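PDB 1TQ5: quercetin 2,3-dioxygenase from Escherichia coli, which catalyses the oxygen-dependent cleavage of quercetin in vitro with a divalent metal cofactor, its physiological role being unknown. Local coordinates for residues Phe37-Val42 against Ile117-Glu122; Gln158-Tyr163 against Phe226-Val231. All blocks are in the same frame, centred on the assembly; numbering follows the deposited sequence.

Contact 1 (Phe37-Val42 against Ile117-Glu122); sequences FSALRV and IWIMPE
The carbonyl of Trp118 serves two successive amides of the facing strand, which identifies a classic beta bulge. Trp118 O accepts Arg41 N at 3.0 Å and a weak second bond from Val42 N at 3.4 Å. Beyond the bulge Trp118 N returns a bond to Val42 O (3.0 Å). On the other side of it, Met120 N reaches Ala39 O at 2.9 Å. The extra residue shifts the register by one, so Leu40 pairs with Ile119 while Val42 pairs with Trp118; the N-to-C directions of the short segments 40-42 and 117-119 differ by 138°, a splayed antiparallel pairing.

Apolar contacts follow on both faces. The Val42 and Trp118 side chains run alongside each other in a common direction, with Val42 CB 3.5 Å from Trp118 CB. Because Val42 holds CG1 anti to its backbone N (chi1 -177°), CG2 falls on the indole side and rests 3.4 Å above the ring plane, offset toward the rim. On the face of Leu40 and Ile119, Leu40 CD1 meets Ile117 CG2 at 3.6 Å, the two side chains meeting at a slant. The end of selenomethionine Met120 lies near the guanidinium of Arg41, but its modelled position is doubtful.

The Trp118 ring also meets the metal-binding His59, planes at about 90°, and its side chain lies about 5 Å from a bound cadmium. With an alanine here, Val42 CG2 would probably lose its flat partner, and the His59 ring would be likely to lose the indole that meets it at right angles. The pairing of strand 40-48 with strand 112-119 thus belongs to the N-terminal cupin barrel of a pirin, carrying Trp118 into the second shell of the metal site.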
loop_
_atom_site.group_PDB
_atom_site.type_symbol
_atom_site.label_atom_id
_atom_site.label_comp_id
_atom_site.label_asym_id
_atom_site.label_seq_id
_atom_site.Cartn_x
_atom_site.Cartn_y
_atom_site.Cartn_z
ATOM N N PHE A 37 -0.385 11.805 1.325
ATOM C CA PHE A 37 -1.252 11.856 2.502
ATOM C C PHE A 37 -0.526 11.483 3.791
ATOM O O PHE A 37 -0.352 10.302 4.098
ATOM C CB PHE A 37 -2.443 10.917 2.276
ATOM C CG PHE A 37 -3.579 11.127 3.229
ATOM C CD1 PHE A 37 -4.370 12.264 3.148
ATOM C CD2 PHE A 37 -3.874 10.174 4.195
ATOM C CE1 PHE A 37 -5.443 12.448 4.011
ATOM C CE2 PHE A 37 -4.945 10.348 5.063
ATOM C CZ PHE A 37 -5.733 11.488 4.970
ATOM N N SER A 38 -0.129 12.496 4.558
ATOM C CA SER A 38 0.613 12.286 5.801
ATOM C C SER A 38 1.895 11.522 5.457
ATOM O O SER A 38 2.594 11.890 4.513
ATOM C CB SER A 38 -0.227 11.502 6.817
ATOM O OG SER A 38 0.466 11.358 8.050
ATOM N N ALA A 39 2.198 10.461 6.204
ATOM C CA ALA A 39 3.403 9.667 5.947
ATOM C C ALA A 39 3.273 8.787 4.696
ATOM O O ALA A 39 4.257 8.214 4.224
ATOM C CB ALA A 39 3.728 8.800 7.159
ATOM N N LEU A 40 2.060 8.675 4.166
ATOM C CA LEU A 40 1.829 7.872 2.964
ATOM C C LEU A 40 2.195 8.722 1.755
ATOM O O LEU A 40 1.499 9.679 1.419
ATOM C CB LEU A 40 0.362 7.444 2.892
ATOM C CG LEU A 40 -0.016 6.466 1.780
ATOM C CD1 LEU A 40 0.864 5.222 1.857
ATOM C CD2 LEU A 40 -1.486 6.106 1.910
ATOM N N ARG A 41 3.291 8.368 1.098
ATOM C CA ARG A 41 3.763 9.141 -0.035
ATOM C C ARG A 41 3.479 8.559 -1.414
ATOM O O ARG A 41 3.253 9.304 -2.365
ATOM C CB ARG A 41 5.273 9.381 0.107
ATOM C CG ARG A 41 5.673 10.198 1.341
ATOM C CD ARG A 41 4.904 11.510 1.402
ATOM N NE ARG A 41 5.416 12.415 2.424
ATOM C CZ ARG A 41 6.606 13.010 2.372
ATOM N NH1 ARG A 41 7.416 12.797 1.342
ATOM N NH2 ARG A 41 6.986 13.821 3.351
ATOM N N VAL A 42 3.482 7.236 -1.523
ATOM C CA VAL A 42 3.264 6.591 -2.814
ATOM C C VAL A 42 2.378 5.340 -2.766
ATOM O O VAL A 42 2.471 4.530 -1.842
ATOM C CB VAL A 42 4.622 6.169 -3.435
ATOM C CG1 VAL A 42 4.413 5.553 -4.806
ATOM C CG2 VAL A 42 5.562 7.367 -3.524
ATOM N N ILE A 117 3.892 0.465 -2.238
ATOM C CA ILE A 117 3.614 1.516 -1.261
ATOM C C ILE A 117 4.873 2.112 -0.622
ATOM O O ILE A 117 5.752 1.376 -0.184
ATOM C CB ILE A 117 2.730 0.953 -0.128
ATOM C CG1 ILE A 117 1.526 0.208 -0.722
ATOM C CG2 ILE A 117 2.292 2.071 0.801
ATOM C CD1 ILE A 117 0.652 1.055 -1.611
ATOM N N TRP A 118 4.949 3.441 -0.558
ATOM C CA TRP A 118 6.093 4.116 0.059
ATOM C C TRP A 118 5.638 4.888 1.288
ATOM O O TRP A 118 4.704 5.691 1.221
ATOM C CB TRP A 118 6.756 5.102 -0.906
ATOM C CG TRP A 118 7.501 4.484 -2.057
ATOM C CD1 TRP A 118 7.286 3.253 -2.618
ATOM C CD2 TRP A 118 8.509 5.115 -2.853
ATOM N NE1 TRP A 118 8.093 3.086 -3.716
ATOM C CE2 TRP A 118 8.853 4.213 -3.884
ATOM C CE3 TRP A 118 9.150 6.359 -2.800
ATOM C CZ2 TRP A 118 9.813 4.516 -4.858
ATOM C CZ3 TRP A 118 10.103 6.662 -3.767
ATOM C CH2 TRP A 118 10.424 5.743 -4.783
ATOM N N ILE A 119 6.305 4.643 2.409
ATOM C CA ILE A 119 5.973 5.316 3.653
ATOM C C ILE A 119 7.195 6.043 4.199
ATOM O O ILE A 119 8.249 5.442 4.398
ATOM C CB ILE A 119 5.458 4.304 4.689
ATOM C CG1 ILE A 119 4.128 3.724 4.204
ATOM C CG2 ILE A 119 5.288 4.976 6.061
ATOM C CD1 ILE A 119 3.632 2.564 5.027
HETATM N N MSE A 120 7.060 7.345 4.422
HETATM C CA MSE A 120 8.172 8.123 4.952
HETATM C C MSE A 120 8.488 7.687 6.375
HETATM O O MSE A 120 7.611 7.652 7.228
HETATM C CB MSE A 120 7.843 9.616 4.958
HETATM C CG MSE A 120 8.895 10.441 5.678
HETATM SE SE MSE A 120 8.523 12.193 5.762
HETATM C CE MSE A 120 9.609 12.820 4.464
ATOM N N PRO A 121 9.753 7.344 6.648
ATOM C CA PRO A 121 10.100 6.924 8.006
ATOM C C PRO A 121 10.197 8.153 8.904
ATOM O O PRO A 121 10.728 9.184 8.492
ATOM C CB PRO A 121 11.443 6.231 7.810
ATOM C CG PRO A 121 12.069 7.045 6.710
ATOM C CD PRO A 121 10.915 7.244 5.745
ATOM N N GLU A 122 9.672 8.059 10.119
ATOM C CA GLU A 122 9.727 9.193 11.030
ATOM C C GLU A 122 11.159 9.390 11.500
ATOM O O GLU A 122 11.532 10.470 11.963
ATOM C CB GLU A 122 8.786 8.981 12.220
ATOM C CG GLU A 122 9.067 7.757 13.070
ATOM C CD GLU A 122 8.012 7.558 14.145
ATOM O OE1 GLU A 122 7.764 8.508 14.919
ATOM O OE2 GLU A 122 7.429 6.455 14.218
#

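Contact 2 (Gln158-Tyr163 against Phe226-Val231); sequences QDMELY and FDLPPV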
loop_
_atom_site.group_PDB
_atom_site.type_symbol
_atom_site.label_atom_id
_atom_site.label_comp_id
_atom_site.label_asym_id
_atom_site.label_seq_id
_atom_site.Cartn_x
_atom_site.Cartn_y
_atom_site.Cartn_z
ATOM N N GLN A 158 7.616 4.070 11.474
ATOM C CA GLN A 158 6.760 5.240 11.382
ATOM C C GLN A 158 5.571 5.010 12.301
ATOM O O GLN A 158 5.128 3.873 12.476
ATOM C CB GLN A 158 6.309 5.431 9.925
ATOM C CG GLN A 158 5.378 6.607 9.654
ATOM C CD GLN A 158 5.837 7.896 10.308
ATOM O OE1 GLN A 158 5.560 8.139 11.481
ATOM N NE2 GLN A 158 6.545 8.726 9.552
ATOM N N ASP A 159 5.078 6.079 12.913
ATOM C CA ASP A 159 3.936 5.981 13.815
ATOM C C ASP A 159 2.679 5.716 12.993
ATOM O O ASP A 159 1.801 6.573 12.893
ATOM C CB ASP A 159 3.770 7.288 14.598
ATOM C CG ASP A 159 2.632 7.227 15.604
ATOM O OD1 ASP A 159 2.115 8.299 15.988
ATOM O OD2 ASP A 159 2.264 6.107 16.020
HETATM N N MSE A 160 2.594 4.533 12.397
HETATM C CA MSE A 160 1.431 4.200 11.583
HETATM C C MSE A 160 1.084 2.720 11.624
HETATM O O MSE A 160 1.945 1.871 11.832
HETATM C CB MSE A 160 1.672 4.620 10.124
HETATM C CG MSE A 160 2.631 3.722 9.339
HETATM SE SE MSE A 160 1.862 2.196 8.707
HETATM C CE MSE A 160 1.059 2.848 7.224
ATOM N N GLU A 161 -0.196 2.426 11.426
ATOM C CA GLU A 161 -0.676 1.054 11.395
ATOM C C GLU A 161 -1.371 0.813 10.059
ATOM O O GLU A 161 -2.035 1.703 9.528
ATOM C CB GLU A 161 -1.675 0.802 12.519
ATOM C CG GLU A 161 -1.127 0.997 13.913
ATOM C CD GLU A 161 -2.136 0.603 14.967
ATOM O OE1 GLU A 161 -3.302 1.046 14.861
ATOM O OE2 GLU A 161 -1.769 -0.141 15.901
ATOM N N LEU A 162 -1.212 -0.391 9.525
ATOM C CA LEU A 162 -1.834 -0.775 8.265
ATOM C C LEU A 162 -2.592 -2.076 8.493
ATOM O O LEU A 162 -2.048 -3.038 9.033
ATOM C CB LEU A 162 -0.781 -0.989 7.169
ATOM C CG LEU A 162 -1.286 -1.560 5.832
ATOM C CD1 LEU A 162 -2.304 -0.608 5.197
ATOM C CD2 LEU A 162 -0.104 -1.786 4.888
ATOM N N TYR A 163 -3.853 -2.090 8.088
ATOM C CA TYR A 163 -4.695 -3.266 8.234
ATOM C C TYR A 163 -5.187 -3.731 6.873
ATOM O O TYR A 163 -5.417 -2.916 5.976
ATOM C CB TYR A 163 -5.928 -2.944 9.076
ATOM C CG TYR A 163 -5.658 -2.488 10.486
ATOM C CD1 TYR A 163 -5.733 -3.383 11.552
ATOM C CD2 TYR A 163 -5.352 -1.157 10.761
ATOM C CE1 TYR A 163 -5.516 -2.961 12.858
ATOM C CE2 TYR A 163 -5.130 -0.724 12.061
ATOM C CZ TYR A 163 -5.215 -1.632 13.105
ATOM O OH TYR A 163 -4.992 -1.210 14.399
ATOM N N PHE A 226 -4.975 2.484 6.188
ATOM C CA PHE A 226 -3.771 3.134 6.683
ATOM C C PHE A 226 -4.142 4.105 7.793
ATOM O O PHE A 226 -4.849 5.075 7.535
ATOM C CB PHE A 226 -3.111 3.932 5.560
ATOM C CG PHE A 226 -2.585 3.094 4.432
ATOM C CD1 PHE A 226 -1.270 2.642 4.439
ATOM C CD2 PHE A 226 -3.392 2.795 3.338
ATOM C CE1 PHE A 226 -0.766 1.908 3.365
ATOM C CE2 PHE A 226 -2.903 2.068 2.264
ATOM C CZ PHE A 226 -1.583 1.623 2.276
ATOM N N ASP A 227 -3.686 3.844 9.019
ATOM C CA ASP A 227 -3.938 4.744 10.156
ATOM C C ASP A 227 -2.654 5.575 10.261
ATOM O O ASP A 227 -1.625 5.094 10.748
ATOM C CB ASP A 227 -4.147 3.945 11.448
ATOM C CG ASP A 227 -4.725 4.796 12.581
ATOM O OD1 ASP A 227 -4.155 5.868 12.882
ATOM O OD2 ASP A 227 -5.750 4.388 13.172
ATOM N N LEU A 228 -2.725 6.824 9.816
ATOM C CA LEU A 228 -1.562 7.700 9.767
ATOM C C LEU A 228 -1.461 8.816 10.806
ATOM O O LEU A 228 -2.466 9.304 11.316
ATOM C CB LEU A 228 -1.493 8.306 8.364
ATOM C CG LEU A 228 -1.552 7.248 7.261
ATOM C CD1 LEU A 228 -2.118 7.831 5.975
ATOM C CD2 LEU A 228 -0.158 6.677 7.061
ATOM N N PRO A 229 -0.226 9.250 11.109
ATOM C CA PRO A 229 0.044 10.314 12.082
ATOM C C PRO A 229 -0.445 11.699 11.653
ATOM O O PRO A 229 -0.602 11.977 10.460
ATOM C CB PRO A 229 1.564 10.263 12.235
ATOM C CG PRO A 229 2.023 9.812 10.893
ATOM C CD PRO A 229 1.035 8.710 10.571
ATOM N N PRO A 230 -0.682 12.589 12.628
ATOM C CA PRO A 230 -1.154 13.956 12.365
ATOM C C PRO A 230 -0.208 14.685 11.419
ATOM O O PRO A 230 0.975 14.362 11.351
ATOM C CB PRO A 230 -1.174 14.586 13.760
ATOM C CG PRO A 230 -1.441 13.399 14.659
ATOM C CD PRO A 230 -0.524 12.360 14.077
ATOM N N VAL A 231 -0.724 15.669 10.693
ATOM C CA VAL A 231 0.102 16.426 9.755
ATOM C C VAL A 231 0.548 17.761 10.349
ATOM O O VAL A 231 -0.237 18.707 10.428
ATOM C CB VAL A 231 -0.655 16.695 8.436
ATOM C CG1 VAL A 231 0.176 17.585 7.529
ATOM C CG2 VAL A 231 -0.971 15.375 7.743
#
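Leu162 CD1 sits over the centre of the Phe226 ring, 3.5 Å from its centroid and 14° off the ring normal, a well-formed CH-pi contact. The edge of the same ring is occupied by Met160 CE, close to its plane and 3.6 Å from Phe226 CD1, so methyl groups from two residues of one segment bracket the ring on a face and at its rim. Met160, a selenomethionine, arrives there by folding back: CG stands between the backbone N and the carbonyl carbon (chi1 75°), and further bends at the next two torsions bring CE round to Phe226 and, at 4.0 Å, to Leu228 CD2.

Backbone bonds set the register that brings these side chains together. Glu161 N donates to Asp227 O at 3.1 Å and Asp227 N to Glu161 O at 2.8 Å. These reciprocal bonds define an antiparallel hydrogen-bonded pair, next to the non-hydrogen-bonded pair Leu162-Phe226. Strands 161-167 and 221-228 are neighbours in a sheet of the C-terminal cupin domain, and the Leu162-Phe226 face turns inward, with Phe226 touching Leu40 and Ile117 of the other domain.

On the opposite face, Glu161 and Asp227 bring carboxylates together, Glu161 OE1 lying 4.5 Å from Asp227 OD2. Arginines outside the pair probably offset this repulsion: Arg150 forms a salt bridge with Glu161, and Arg181 with Asp227. Tyr163 OH also donates to Glu161 OE1, coming from above the carboxylate plane. Where strand 221-228 ends and just before strand 161-167 starts, the Pro229 ring packs against the inverse gamma turn centred on Asp159, with Pro229 CD 3.2 Å from Asp159 O, and that carbonyl is held in turn by Arg181 NH2.

In the fold
Contact 1 closes before contact 2 opens along the chain, and their centres lie 9 Å apart. They occupy different sheets: strands 40-48 and 112-119 belong to the N-terminal cupin domain, strands 161-167 and 221-228 to the C-terminal one. Each joins two antiparallel neighbours in its own sheet, as expected of the two similar domains of a bicupin set face to face. The domains meet directly here: Ser38 OG lies 2.7 Å from Pro229 O and Met120 O 2.8 Å from Gln158 NE2, both probable hydrogen bonds. Only contact 1 borders the annotated metal site, whereas contact 2 lies away from it.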